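Local coordinates for argonaute protein (Marinitoga piezophila, PDB 5I4A) that cleaves single-stranded DNA targets complementary to a short 5'-hydroxyl RNA guide, using divalent metal ions, preferably manganese, at residues G262-I267 with D555-W560. Sequence-based numbering, arbitrary orientation.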
ATOM      1  N   GLY A 262      28.540   5.473  -4.318  1.00 49.77           N
ATOM      2  CA  GLY A 262      27.696   6.556  -3.856  1.00 48.18           C
ATOM      3  C   GLY A 262      26.298   6.536  -4.439  1.00 49.46           C
ATOM      4  O   GLY A 262      25.707   7.594  -4.677  1.00 50.02           O
ATOM      5  N   TYR A 263      25.758   5.343  -4.680  1.00 43.04           N
ATOM      6  CA  TYR A 263      24.396   5.191  -5.172  1.00 42.04           C
ATOM      7  C   TYR A 263      23.425   4.771  -4.077  1.00 44.64           C
ATOM      8  O   TYR A 263      22.276   4.428  -4.373  1.00 38.01           O
ATOM      9  CB  TYR A 263      24.358   4.196  -6.331  1.00 39.15           C
ATOM     10  CG  TYR A 263      24.596   4.857  -7.666  1.00 41.69           C
ATOM     11  CD1 TYR A 263      25.830   5.411  -7.978  1.00 34.20           C
ATOM     12  CD2 TYR A 263      23.582   4.943  -8.611  1.00 49.14           C
ATOM     13  CE1 TYR A 263      26.049   6.024  -9.193  1.00 51.78           C
ATOM     14  CE2 TYR A 263      23.792   5.554  -9.829  1.00 52.80           C
ATOM     15  CZ  TYR A 263      25.027   6.094 -10.116  1.00 55.08           C
ATOM     16  OH  TYR A 263      25.240   6.703 -11.332  1.00 66.10           O
ATOM     17  N   LYS A 264      23.860   4.792  -2.824  1.00 40.40           N
ATOM     18  CA  LYS A 264      22.980   4.564  -1.687  1.00 48.63           C
ATOM     19  C   LYS A 264      23.369   5.570  -0.616  1.00 47.51           C
ATOM     20  O   LYS A 264      24.492   5.530  -0.103  1.00 50.62           O
ATOM     21  CB  LYS A 264      23.084   3.127  -1.175  1.00 51.29           C
ATOM     22  CG  LYS A 264      24.509   2.590  -1.049  1.00 55.96           C
ATOM     23  CD  LYS A 264      24.544   1.266  -0.295  1.00 58.89           C
ATOM     24  CE  LYS A 264      23.684   1.336   0.957  1.00 54.13           C
ATOM     25  NZ  LYS A 264      24.059   0.327   1.981  1.00 58.30           N
ATOM     26  N   ILE A 265      22.452   6.476  -0.283  1.00 32.20           N
ATOM     27  CA  ILE A 265      22.693   7.500   0.726  1.00 35.58           C
ATOM     28  C   ILE A 265      21.726   7.292   1.885  1.00 48.49           C
ATOM     29  O   ILE A 265      20.553   6.951   1.683  1.00 47.03           O
ATOM     30  CB  ILE A 265      22.579   8.923   0.136  1.00 43.01           C
ATOM     31  CG1 ILE A 265      23.084   9.955   1.147  1.00 55.38           C
ATOM     32  CG2 ILE A 265      21.146   9.244  -0.286  1.00 45.42           C
ATOM     33  CD1 ILE A 265      23.435  11.300   0.544  1.00 54.39           C
ATOM     34  N   PHE A 266      22.236   7.457   3.102  1.00 40.87           N
ATOM     35  CA  PHE A 266      21.430   7.357   4.310  1.00 32.97           C
ATOM     36  C   PHE A 266      20.930   8.745   4.687  1.00 35.09           C
ATOM     37  O   PHE A 266      21.726   9.678   4.835  1.00 40.35           O
ATOM     38  CB  PHE A 266      22.251   6.744   5.446  1.00 43.49           C
ATOM     39  CG  PHE A 266      21.550   6.732   6.775  1.00 52.53           C
ATOM     40  CD1 PHE A 266      20.730   5.674   7.128  1.00 56.51           C
ATOM     41  CD2 PHE A 266      21.723   7.771   7.677  1.00 53.57           C
ATOM     42  CE1 PHE A 266      20.087   5.656   8.350  1.00 50.37           C
ATOM     43  CE2 PHE A 266      21.081   7.759   8.900  1.00 54.20           C
ATOM     44  CZ  PHE A 266      20.262   6.699   9.237  1.00 54.18           C
ATOM     45  N   ILE A 267      19.616   8.883   4.835  1.00 39.89           N
ATOM     46  CA  ILE A 267      18.997  10.168   5.130  1.00 35.73           C
ATOM     47  C   ILE A 267      18.784  10.285   6.631  1.00 38.73           C
ATOM     48  O   ILE A 267      18.143   9.425   7.250  1.00 29.75           O
ATOM     49  CB  ILE A 267      17.672  10.342   4.370  1.00 44.60           C
ATOM     50  CG1 ILE A 267      17.924  10.330   2.864  1.00 49.12           C
ATOM     51  CG2 ILE A 267      16.997  11.639   4.784  1.00 29.74           C
ATOM     52  CD1 ILE A 267      18.780  11.474   2.375  1.00 53.22           C
ATOM     53  N   ASP A 555      20.720  -7.705   1.879  1.00 44.15           N
ATOM     54  CA  ASP A 555      21.335  -6.700   2.730  1.00 39.06           C
ATOM     55  C   ASP A 555      20.260  -5.835   3.381  1.00 37.31           C
ATOM     56  O   ASP A 555      19.118  -5.763   2.919  1.00 41.50           O
ATOM     57  CB  ASP A 555      22.292  -5.824   1.923  1.00 47.11           C
ATOM     58  CG  ASP A 555      23.446  -6.608   1.333  1.00 53.00           C
ATOM     59  OD1 ASP A 555      23.942  -7.533   2.008  1.00 60.10           O
ATOM     60  OD2 ASP A 555      23.857  -6.297   0.196  1.00 47.06           O
ATOM     61  N   ASP A 556      20.641  -5.168   4.469  1.00 38.17           N
ATOM     62  CA  ASP A 556      19.738  -4.267   5.180  1.00 40.07           C
ATOM     63  C   ASP A 556      19.784  -2.900   4.510  1.00 38.50           C
ATOM     64  O   ASP A 556      20.817  -2.221   4.534  1.00 46.78           O
ATOM     65  CB  ASP A 556      20.113  -4.159   6.655  1.00 43.79           C
ATOM     66  CG  ASP A 556      19.236  -3.175   7.404  1.00 47.84           C
ATOM     67  OD1 ASP A 556      18.030  -3.100   7.091  1.00 49.76           O
ATOM     68  OD2 ASP A 556      19.750  -2.471   8.298  1.00 56.52           O
ATOM     69  N   LEU A 557      18.664  -2.494   3.919  1.00 33.83           N
ATOM     70  CA  LEU A 557      18.545  -1.209   3.248  1.00 37.44           C
ATOM     71  C   LEU A 557      17.565  -0.276   3.950  1.00 35.17           C
ATOM     72  O   LEU A 557      17.229   0.778   3.402  1.00 40.17           O
ATOM     73  CB  LEU A 557      18.120  -1.418   1.792  1.00 33.56           C
ATOM     74  CG  LEU A 557      19.025  -2.342   0.974  1.00 35.07           C
ATOM     75  CD1 LEU A 557      18.360  -2.724  -0.335  1.00 33.30           C
ATOM     76  CD2 LEU A 557      20.364  -1.677   0.721  1.00 38.42           C
ATOM     77  N   LYS A 558      17.099  -0.640   5.143  1.00 33.83           N
ATOM     78  CA  LYS A 558      16.127   0.187   5.844  1.00 44.11           C
ATOM     79  C   LYS A 558      16.718   1.556   6.153  1.00 45.68           C
ATOM     80  O   LYS A 558      17.858   1.666   6.617  1.00 34.23           O
ATOM     81  CB  LYS A 558      15.669  -0.500   7.132  1.00 42.67           C
ATOM     82  CG  LYS A 558      15.045  -1.875   6.925  1.00 36.98           C
ATOM     83  CD  LYS A 558      14.004  -2.160   7.999  1.00 43.52           C
ATOM     84  CE  LYS A 558      13.681  -3.642   8.096  1.00 50.45           C
ATOM     85  NZ  LYS A 558      14.744  -4.388   8.827  1.00 55.14           N
ATOM     86  N   GLU A 559      15.933   2.599   5.875  1.00 40.82           N
ATOM     87  CA  GLU A 559      16.290   4.010   6.013  1.00 38.10           C
ATOM     88  C   GLU A 559      17.326   4.462   4.991  1.00 38.91           C
ATOM     89  O   GLU A 559      17.896   5.550   5.135  1.00 38.71           O
ATOM     90  CB  GLU A 559      16.774   4.338   7.432  1.00 41.70           C
ATOM     91  CG  GLU A 559      15.755   3.980   8.509  1.00 41.45           C
ATOM     92  CD  GLU A 559      16.233   4.310   9.909  1.00 55.93           C
ATOM     93  OE1 GLU A 559      16.503   3.371  10.688  1.00 60.60           O
ATOM     94  OE2 GLU A 559      16.342   5.512  10.228  1.00 55.22           O
ATOM     95  N   TRP A 560      17.577   3.667   3.954  1.00 36.89           N
ATOM     96  CA  TRP A 560      18.489   4.030   2.882  1.00 36.62           C
ATOM     97  C   TRP A 560      17.716   4.429   1.632  1.00 33.76           C
ATOM     98  O   TRP A 560      16.644   3.892   1.344  1.00 33.53           O
ATOM     99  CB  TRP A 560      19.432   2.873   2.545  1.00 40.09           C
ATOM    100  CG  TRP A 560      20.550   2.717   3.513  1.00 38.43           C
ATOM    101  CD1 TRP A 560      20.543   1.996   4.672  1.00 34.42           C
ATOM    102  CD2 TRP A 560      21.852   3.303   3.412  1.00 40.44           C
ATOM    103  NE1 TRP A 560      21.763   2.096   5.298  1.00 36.74           N
ATOM    104  CE2 TRP A 560      22.584   2.893   4.543  1.00 39.25           C
ATOM    105  CE3 TRP A 560      22.470   4.135   2.474  1.00 35.87           C
ATOM    106  CZ2 TRP A 560      23.902   3.287   4.761  1.00 40.66           C
ATOM    107  CZ3 TRP A 560      23.778   4.525   2.692  1.00 42.07           C
ATOM    108  CH2 TRP A 560      24.480   4.100   3.825  1.00 43.57           C
TER
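Trp-560 turns its CG anti to its own carbonyl carbon (chi1 -78°), which lays the indole across the edge strand 264-266, where Lys-264 and Phe-266 take one face each. Lys-264 swings CG in between its backbone N and carbonyl carbon (chi1 45°), and a bend at chi3 then folds the chain over the indole. Lys-264 CE makes a CH-pi contact 3.6 Å from the centroid of the Trp-560 six-membered ring, and Lys-264 NZ stands 3.9 Å from that same centroid, over the face: a well-centred cation-pi interaction. From the opposite face, Phe-266 CB makes a CH-pi contact with the same six-membered ring of Trp-560, 3.7 Å from its centroid. The phenyl group beyond CB turns its edge toward the five-membered ring of Trp-560 in an edge-to-face pair, with planes 64° apart. Glu-559 runs alongside the phenyl group, its CB 3.7 Å from Phe-266 CE1. Next to it, Glu-559 O sits 3.5 Å from Phe-266 CD1; this buried carbonyl has no hydrogen-bonding partner in the model. A type II turn from Leu-557 to Trp-560, closed by Trp-560 N to Leu-557 O, delivers the tryptophan to the start of strand 560-565. There Phe-266 and Trp-560 form an antiparallel, non-hydrogen-bonded pair with CA atoms 4.7 Å apart, and backbone bonds of Ile-265 with Ile-561 and Tyr-263 with Lys-563 carry the pairing onward. Linker L2 thus adds an outermost strand, antiparallel to 560-565, to the mixed sheet of the RNase H-fold PIWI domain.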